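Local coordinates for protein organophosphorus hydrolase (Pseudomonas pseudoalcaligenes, PDB 4LE6) that probably hydrolyses organophosphate triesters of the aryl dialkyl phosphate kind, using a pair of zinc ions held in a metallo-beta-lactamase fold, at residues Gly246-Asn251 / Gln274-Ile279; Ile279-Ala284 / Gln308-Val313. All coordinates share one frame; numbering follows the deposited sequence. Where two conformers were deposited one is given.

Helix 269-286 takes part in both contacts, and Ile279 belongs to both segments it contributes. In contact 1 the helix meets the loop that follows strand 240-246 and carries a zinc ligand; every touching residue there is buried. Contact 2 lies one turn further along, with its centre about 10 Å from that of contact 1, where the helix meets strand 310-314, the outermost of its sheet within the chain, and burial is only partial. The chemistry changes accordingly: a guanidinium-to-carbonyl hydrogen bond amid aliphatic packing near the metals, then a tyrosine ring against leucine and alanines, without a hydrogen bond, away from them. Leu249 and Leu280 touch where the two patches meet.

Contact 1: residues Gly246-Asn251 / Gln274-Ile279; sequences GDILLN and QSRQRI. With ZN (zinc ion), chain J; ZN (zinc ion), chain K.
Arg276 reaches from helix 269-286 to the backbone of the metal-site loop, where its NH2 donates to Ile248 O at 2.9 Å. The bond is nearly straight, with an N-H...O angle of 166°, and the oxygen lies in the guanidinium plane, at its edge. A bend at chi3 (51°) after an extended start turns the head back on the loop. Its NE is bonded to Pro259 O, so two backbone carbonyls fix the rotation of the buried group.

Aliphatic contacts flank this bond. Ile248 CG2 rests 3.9 Å from Arg276 CG, the two side chains running past each other in opposite directions, and Leu249 CB meets Arg276 CD at 3.9 Å. Further along the helix, Ile248 CD1 approaches Ile279 CG1 at 4.2 Å, the isoleucines crossing at about a right angle.

Metal bonds come from Asp247, whose OD2 lies 2.2 Å from the zinc of chain J and 2.1 Å from that of chain K; a water also joins the two metals. His139, His141 and His226 complete the protein ligands of one zinc, Asp143, His144 and His294 those of the other: the dinuclear site of the metallo-beta-lactamase superfamily, with its bridging aspartate directly before Ile248.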
ATOM      1  N   GLY A 246     -13.400 -12.664   1.911  1.00 18.32           N
ATOM      2  CA  GLY A 246     -13.839 -13.044   0.593  1.00 18.58           C
ATOM      3  C   GLY A 246     -14.362 -11.833  -0.169  1.00 19.68           C
ATOM      4  O   GLY A 246     -13.723 -10.779  -0.213  1.00 22.31           O
ATOM      5  N   ASP A 247     -15.531 -12.001  -0.770  1.00 19.50           N
ATOM      6  CA  ASP A 247     -16.128 -11.019  -1.656  1.00 21.13           C
ATOM      7  C   ASP A 247     -17.271 -10.221  -1.002  1.00 24.20           C
ATOM      8  O   ASP A 247     -18.272  -9.902  -1.655  1.00 22.85           O
ATOM      9  CB  ASP A 247     -16.610 -11.729  -2.924  1.00 20.82           C
ATOM     10  CG  ASP A 247     -15.466 -12.086  -3.862  1.00 22.96           C
ATOM     11  OD1 ASP A 247     -14.301 -12.055  -3.416  1.00 20.02           O
ATOM     12  OD2 ASP A 247     -15.737 -12.403  -5.042  1.00 20.55           O
ATOM     13  N   ILE A 248     -17.106  -9.883   0.275  1.00 23.90           N
ATOM     14  CA  ILE A 248     -18.016  -8.962   0.976  1.00 25.24           C
ATOM     15  C   ILE A 248     -18.222  -7.684   0.181  1.00 26.17           C
ATOM     16  O   ILE A 248     -19.308  -7.113   0.154  1.00 26.42           O
ATOM     17  CB  ILE A 248     -17.436  -8.569   2.359  1.00 26.70           C
ATOM     18  CG1 ILE A 248     -17.352  -9.800   3.257  1.00 28.59           C
ATOM     19  CG2 ILE A 248     -18.260  -7.442   3.024  1.00 27.34           C
ATOM     20  CD1 ILE A 248     -18.675 -10.589   3.378  1.00 30.79           C
ATOM     21  N   LEU A 249     -17.174  -7.221  -0.476  1.00 24.98           N
ATOM     22  CA  LEU A 249     -17.360  -6.138  -1.411  1.00 28.22           C
ATOM     23  C   LEU A 249     -16.294  -6.196  -2.471  1.00 25.24           C
ATOM     24  O   LEU A 249     -15.249  -6.821  -2.303  1.00 24.26           O
ATOM     25  CB  LEU A 249     -17.421  -4.773  -0.724  1.00 32.36           C
ATOM     26  CG  LEU A 249     -16.231  -4.259   0.076  1.00 31.63           C
ATOM     27  CD1 LEU A 249     -15.282  -3.446  -0.810  1.00 27.53           C
ATOM     28  CD2 LEU A 249     -16.748  -3.414   1.226  1.00 29.88           C
ATOM     29  N   LEU A 250     -16.624  -5.566  -3.578  1.00 23.08           N
ATOM     30  CA  LEU A 250     -15.868  -5.654  -4.802  1.00 29.86           C
ATOM     31  C   LEU A 250     -15.176  -4.344  -5.156  1.00 29.31           C
ATOM     32  O   LEU A 250     -14.222  -4.352  -5.919  1.00 27.96           O
ATOM     33  CB  LEU A 250     -16.828  -6.003  -5.925  1.00 38.16           C
ATOM     34  CG  LEU A 250     -16.322  -7.050  -6.908  1.00 52.75           C
ATOM     35  CD1 LEU A 250     -16.842  -8.432  -6.514  1.00 53.28           C
ATOM     36  CD2 LEU A 250     -16.769  -6.640  -8.291  1.00 64.60           C
ATOM     37  N   ASN A 251     -15.670  -3.226  -4.629  1.00 27.36           N
ATOM     38  CA  ASN A 251     -15.104  -1.914  -4.961  1.00 25.58           C
ATOM     39  C   ASN A 251     -14.988  -1.042  -3.723  1.00 23.31           C
ATOM     40  O   ASN A 251     -15.996  -0.566  -3.194  1.00 22.38           O
ATOM     41  CB  ASN A 251     -15.966  -1.224  -6.017  1.00 23.51           C
ATOM     42  CG  ASN A 251     -15.324   0.047  -6.568  1.00 27.99           C
ATOM     43  OD1 ASN A 251     -14.818   0.880  -5.816  1.00 26.93           O
ATOM     44  ND2 ASN A 251     -15.341   0.197  -7.890  1.00 32.00           N
ATOM     45  N   GLN A 274     -27.183  -7.381   2.813  1.00 29.38           N
ATOM     46  CA  GLN A 274     -27.381  -7.611   4.255  1.00 28.96           C
ATOM     47  C   GLN A 274     -26.117  -8.147   4.969  1.00 27.38           C
ATOM     48  O   GLN A 274     -25.673  -7.633   6.037  1.00 27.16           O
ATOM     49  CB  GLN A 274     -28.546  -8.578   4.470  1.00 33.54           C
ATOM     50  CG  GLN A 274     -28.951  -8.747   5.935  1.00 37.76           C
ATOM     51  CD  GLN A 274     -30.041  -9.807   6.144  1.00 47.17           C
ATOM     52  OE1 GLN A 274     -30.218 -10.705   5.321  1.00 56.89           O
ATOM     53  NE2 GLN A 274     -30.761  -9.708   7.256  1.00 44.32           N
ATOM     54  N   SER A 275     -25.509  -9.164   4.370  1.00 29.40           N
ATOM     55  CA  SER A 275     -24.264  -9.709   4.920  1.00 33.27           C
ATOM     56  C   SER A 275     -23.159  -8.651   4.942  1.00 32.59           C
ATOM     57  O   SER A 275     -22.415  -8.529   5.921  1.00 32.56           O
ATOM     58  CB  SER A 275     -23.812 -10.905   4.095  1.00 34.82           C
ATOM     59  OG  SER A 275     -24.834 -11.874   4.095  1.00 33.46           O
ATOM     60  N   ARG A 276     -23.048  -7.876   3.870  1.00 31.68           N
ATOM     61  CA  ARG A 276     -22.050  -6.795   3.845  1.00 28.83           C
ATOM     62  C   ARG A 276     -22.280  -5.771   4.976  1.00 27.70           C
ATOM     63  O   ARG A 276     -21.349  -5.430   5.718  1.00 27.25           O
ATOM     64  CB  ARG A 276     -22.058  -6.085   2.497  1.00 29.04           C
ATOM     65  CG  ARG A 276     -21.148  -4.844   2.448  1.00 26.36           C
ATOM     66  CD  ARG A 276     -20.889  -4.377   1.017  1.00 25.85           C
ATOM     67  NE  ARG A 276     -22.123  -4.225   0.244  1.00 28.74           N
ATOM     68  CZ  ARG A 276     -22.559  -5.092  -0.664  1.00 27.59           C
ATOM     69  NH1 ARG A 276     -23.689  -4.859  -1.302  1.00 31.40           N
ATOM     70  NH2 ARG A 276     -21.886  -6.196  -0.939  1.00 24.02           N
ATOM     71  N   GLN A 277     -23.515  -5.292   5.115  1.00 27.97           N
ATOM     72  CA  GLN A 277     -23.835  -4.347   6.196  1.00 30.60           C
ATOM     73  C   GLN A 277     -23.452  -4.909   7.568  1.00 30.93           C
ATOM     74  O   GLN A 277     -22.789  -4.230   8.390  1.00 29.58           O
ATOM     75  CB  GLN A 277     -25.316  -4.008   6.169  1.00 32.71           C
ATOM     76  CG  GLN A 277     -25.707  -3.130   4.988  1.00 35.20           C
ATOM     77  CD  GLN A 277     -25.428  -1.645   5.217  1.00 42.49           C
ATOM     78  OE1 GLN A 277     -24.674  -1.263   6.119  1.00 42.57           O
ATOM     79  NE2 GLN A 277     -26.042  -0.799   4.395  1.00 46.85           N
ATOM     80  N   ARG A 278     -23.832  -6.164   7.806  1.00 30.09           N
ATOM     81  CA  ARG A 278     -23.542  -6.797   9.088  0.74 29.73           C
ATOM     82  C   ARG A 278     -22.043  -6.950   9.337  1.00 27.27           C
ATOM     83  O   ARG A 278     -21.531  -6.615  10.430  1.00 25.76           O
ATOM     84  CB  ARG A 278     -24.210  -8.166   9.157  0.74 31.69           C
ATOM     85  CG  ARG A 278     -23.889  -8.939  10.415  0.74 33.16           C
ATOM     86  CD  ARG A 278     -24.850 -10.104  10.598  0.74 35.03           C
ATOM     87  NE  ARG A 278     -24.737 -11.073   9.505  0.74 33.83           N
ATOM     88  CZ  ARG A 278     -23.827 -12.038   9.445  0.74 32.10           C
ATOM     89  NH1 ARG A 278     -23.815 -12.867   8.411  0.74 35.32           N
ATOM     90  NH2 ARG A 278     -22.929 -12.186  10.408  0.74 28.65           N
ATOM     91  N   ILE A 279     -21.341  -7.482   8.345  1.00 26.39           N
ATOM     92  CA  ILE A 279     -19.911  -7.724   8.486  1.00 23.36           C
ATOM     93  C   ILE A 279     -19.147  -6.401   8.644  1.00 23.58           C
ATOM     94  O   ILE A 279     -18.175  -6.317   9.403  1.00 22.77           O
ATOM     95  CB  ILE A 279     -19.376  -8.528   7.283  1.00 23.62           C
ATOM     96  CG1 ILE A 279     -19.974  -9.952   7.280  1.00 28.40           C
ATOM     97  CG2 ILE A 279     -17.837  -8.605   7.293  1.00 23.31           C
ATOM     98  CD1 ILE A 279     -19.673 -10.780   8.526  1.00 31.71           C
TER
HETATM   99 ZN    ZN J 405     -16.970 -13.906  -6.158  1.00 24.94          ZN
HETATM  100 ZN    ZN K 406     -14.060 -12.718  -6.331  1.00 20.50          ZN
HETATM  101  O   HOH W   1     -15.330 -13.424  -7.435  1.00 14.52           O

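Contact 2: residues Ile279-Ala284 / Gln308-Val313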
ATOM      1  N   ILE A 279     -21.341  -7.482   8.345  1.00 26.39           N
ATOM      2  CA  ILE A 279     -19.911  -7.724   8.486  1.00 23.36           C
ATOM      3  C   ILE A 279     -19.147  -6.401   8.644  1.00 23.58           C
ATOM      4  O   ILE A 279     -18.175  -6.317   9.403  1.00 22.77           O
ATOM      5  CB  ILE A 279     -19.376  -8.528   7.283  1.00 23.62           C
ATOM      6  CG1 ILE A 279     -19.974  -9.952   7.280  1.00 28.40           C
ATOM      7  CG2 ILE A 279     -17.837  -8.605   7.293  1.00 23.31           C
ATOM      8  CD1 ILE A 279     -19.673 -10.780   8.526  1.00 31.71           C
ATOM      9  N   LEU A 280     -19.567  -5.364   7.926  1.00 26.79           N
ATOM     10  CA  LEU A 280     -18.868  -4.085   8.038  1.00 23.28           C
ATOM     11  C   LEU A 280     -19.091  -3.542   9.438  1.00 25.11           C
ATOM     12  O   LEU A 280     -18.138  -3.095  10.105  1.00 25.11           O
ATOM     13  CB  LEU A 280     -19.369  -3.084   6.998  1.00 23.96           C
ATOM     14  CG  LEU A 280     -18.903  -3.312   5.561  1.00 24.73           C
ATOM     15  CD1 LEU A 280     -19.674  -2.379   4.630  1.00 24.02           C
ATOM     16  CD2 LEU A 280     -17.393  -3.093   5.431  1.00 24.56           C
ATOM     17  N   ALA A 281     -20.341  -3.600   9.897  1.00 26.79           N
ATOM     18  CA  ALA A 281     -20.648  -3.117  11.239  1.00 26.82           C
ATOM     19  C   ALA A 281     -19.790  -3.841  12.290  1.00 28.27           C
ATOM     20  O   ALA A 281     -19.187  -3.197  13.161  1.00 28.27           O
ATOM     21  CB  ALA A 281     -22.122  -3.293  11.539  1.00 27.20           C
ATOM     22  N   GLU A 282     -19.718  -5.173  12.188  1.00 28.44           N
ATOM     23  CA  GLU A 282     -18.933  -5.975  13.132  1.00 27.28           C
ATOM     24  C   GLU A 282     -17.430  -5.679  13.058  1.00 26.61           C
ATOM     25  O   GLU A 282     -16.755  -5.546  14.085  1.00 27.41           O
ATOM     26  CB  GLU A 282     -19.179  -7.472  12.867  1.00 30.45           C
ATOM     27  CG  GLU A 282     -18.179  -8.417  13.502  1.00 50.22           C
ATOM     28  CD  GLU A 282     -18.550  -9.879  13.299  1.00 62.81           C
ATOM     29  OE1 GLU A 282     -19.415 -10.167  12.438  1.00 61.52           O
ATOM     30  OE2 GLU A 282     -17.976 -10.740  14.004  1.00 68.84           O
ATOM     31  N   ALA A 283     -16.896  -5.608  11.847  1.00 25.05           N
ATOM     32  CA  ALA A 283     -15.475  -5.319  11.673  1.00 24.58           C
ATOM     33  C   ALA A 283     -15.141  -3.950  12.266  1.00 27.11           C
ATOM     34  O   ALA A 283     -14.104  -3.776  12.922  1.00 27.23           O
ATOM     35  CB  ALA A 283     -15.114  -5.339  10.203  1.00 22.10           C
ATOM     36  N   ALA A 284     -16.013  -2.971  12.034  1.00 26.09           N
ATOM     37  CA  ALA A 284     -15.771  -1.622  12.564  1.00 27.42           C
ATOM     38  C   ALA A 284     -15.859  -1.608  14.090  1.00 31.13           C
ATOM     39  O   ALA A 284     -15.024  -1.000  14.776  1.00 26.53           O
ATOM     40  CB  ALA A 284     -16.771  -0.615  11.977  1.00 26.64           C
ATOM     41  N   GLN A 308     -21.980   8.417   7.776  1.00 46.65           N
ATOM     42  CA  GLN A 308     -22.739   7.556   6.875  1.00 50.51           C
ATOM     43  C   GLN A 308     -21.779   6.533   6.272  1.00 40.33           C
ATOM     44  O   GLN A 308     -20.698   6.890   5.811  1.00 38.99           O
ATOM     45  CB  GLN A 308     -23.405   8.374   5.767  1.00 60.75           C
ATOM     46  CG  GLN A 308     -24.821   7.908   5.438  1.00 70.59           C
ATOM     47  CD  GLN A 308     -25.271   8.266   4.026  1.00 78.06           C
ATOM     48  OE1 GLN A 308     -24.468   8.302   3.089  1.00 81.67           O
ATOM     49  NE2 GLN A 308     -26.566   8.519   3.867  1.00 79.36           N
ATOM     50  N   GLY A 309     -22.158   5.261   6.295  1.00 31.50           N
ATOM     51  CA  GLY A 309     -21.331   4.223   5.712  1.00 28.93           C
ATOM     52  C   GLY A 309     -20.014   4.077   6.455  1.00 30.36           C
ATOM     53  O   GLY A 309     -19.932   4.372   7.652  1.00 28.35           O
ATOM     54  N   TYR A 310     -18.981   3.647   5.732  1.00 25.92           N
ATOM     55  CA  TYR A 310     -17.726   3.214   6.334  1.00 25.30           C
ATOM     56  C   TYR A 310     -16.543   3.716   5.522  1.00 25.66           C
ATOM     57  O   TYR A 310     -16.725   4.286   4.451  1.00 25.55           O
ATOM     58  CB  TYR A 310     -17.678   1.676   6.418  1.00 24.23           C
ATOM     59  CG  TYR A 310     -18.786   1.109   7.284  1.00 24.89           C
ATOM     60  CD1 TYR A 310     -20.050   0.868   6.759  1.00 25.50           C
ATOM     61  CD2 TYR A 310     -18.579   0.850   8.632  1.00 25.05           C
ATOM     62  CE1 TYR A 310     -21.085   0.372   7.560  1.00 26.38           C
ATOM     63  CE2 TYR A 310     -19.616   0.358   9.440  1.00 25.87           C
ATOM     64  CZ  TYR A 310     -20.860   0.133   8.892  1.00 26.39           C
ATOM     65  OH  TYR A 310     -21.886  -0.353   9.666  1.00 29.97           O
ATOM     66  N   ALA A 311     -15.340   3.500   6.045  1.00 25.06           N
ATOM     67  CA  ALA A 311     -14.110   3.805   5.328  1.00 25.63           C
ATOM     68  C   ALA A 311     -13.132   2.654   5.530  1.00 24.00           C
ATOM     69  O   ALA A 311     -13.143   2.000   6.575  1.00 26.59           O
ATOM     70  CB  ALA A 311     -13.505   5.109   5.817  1.00 30.44           C
ATOM     71  N   TRP A 312     -12.304   2.412   4.518  1.00 22.65           N
ATOM     72  CA  TRP A 312     -11.255   1.393   4.553  1.00 23.75           C
ATOM     73  C   TRP A 312      -9.945   2.079   4.905  1.00 22.69           C
ATOM     74  O   TRP A 312      -9.636   3.119   4.338  1.00 25.50           O
ATOM     75  CB  TRP A 312     -11.137   0.772   3.169  1.00 24.37           C
ATOM     76  CG  TRP A 312     -10.011  -0.196   2.982  1.00 22.67           C
ATOM     77  CD1 TRP A 312      -8.993  -0.108   2.071  1.00 23.41           C
ATOM     78  CD2 TRP A 312      -9.811  -1.432   3.686  1.00 18.61           C
ATOM     79  NE1 TRP A 312      -8.159  -1.208   2.188  1.00 21.62           N
ATOM     80  CE2 TRP A 312      -8.642  -2.028   3.171  1.00 18.87           C
ATOM     81  CE3 TRP A 312     -10.500  -2.086   4.712  1.00 20.08           C
ATOM     82  CZ2 TRP A 312      -8.151  -3.245   3.646  1.00 18.43           C
ATOM     83  CZ3 TRP A 312     -10.001  -3.302   5.184  1.00 22.64           C
ATOM     84  CH2 TRP A 312      -8.847  -3.859   4.648  1.00 21.87           C
ATOM     85  N   VAL A 313      -9.205   1.516   5.856  1.00 22.02           N
ATOM     86  CA  VAL A 313      -7.916   2.051   6.254  1.00 21.57           C
ATOM     87  C   VAL A 313      -6.871   0.974   6.022  1.00 23.00           C
ATOM     88  O   VAL A 313      -6.791   0.003   6.784  1.00 23.55           O
ATOM     89  CB  VAL A 313      -7.900   2.507   7.723  1.00 23.05           C
ATOM     90  CG1 VAL A 313      -6.525   3.090   8.082  1.00 23.11           C
ATOM     91  CG2 VAL A 313      -8.976   3.556   7.952  1.00 25.84           C
TER
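The 279-284 part of helix 269-286 and strand segment 310-313 have axes 10.1 Å apart, inclined at 58°, a separation that the side chain of Tyr310 spans. The tyrosine points toward the helix from the start of the strand, and its ring is received by Leu280, Ala281 and Ala284.

Leu280 CB sits over the middle of one ring face, 3.9 Å from the centroid of the Tyr310 ring and 10° off the ring normal, which makes a CH-pi contact. The CD1 methyl of Leu280 reaches the ring on the same side as CB but beyond the rim, 3.9 Å from Tyr310 CD1. One turn later, Ala284 CB comes to the ring edge, near its plane, 3.9 Å from Tyr310 CE2. The phenol end passes over the helix backbone at Ala281: Tyr310 OH lies 3.4 Å from Ala281 CA and 3.5 Å from Ala281 CB. CG of Tyr310 lies anti to its carbonyl carbon (chi1 -62°), which sets the ring face against Leu280 CB.

Val303 of the adjoining strand 300-305 also touches Tyr310, while Phe256, Pro259 and Trp245 pack on Leu280.

No hydrogen bond joins the two segments. The join rests here on van der Waals packing and one CH-pi contact, while backbone hydrogen bonds tie strand 310-314 to strand 300-305; small Ala281 and Ala284 are consistent with the ring's close approach to the helix backbone.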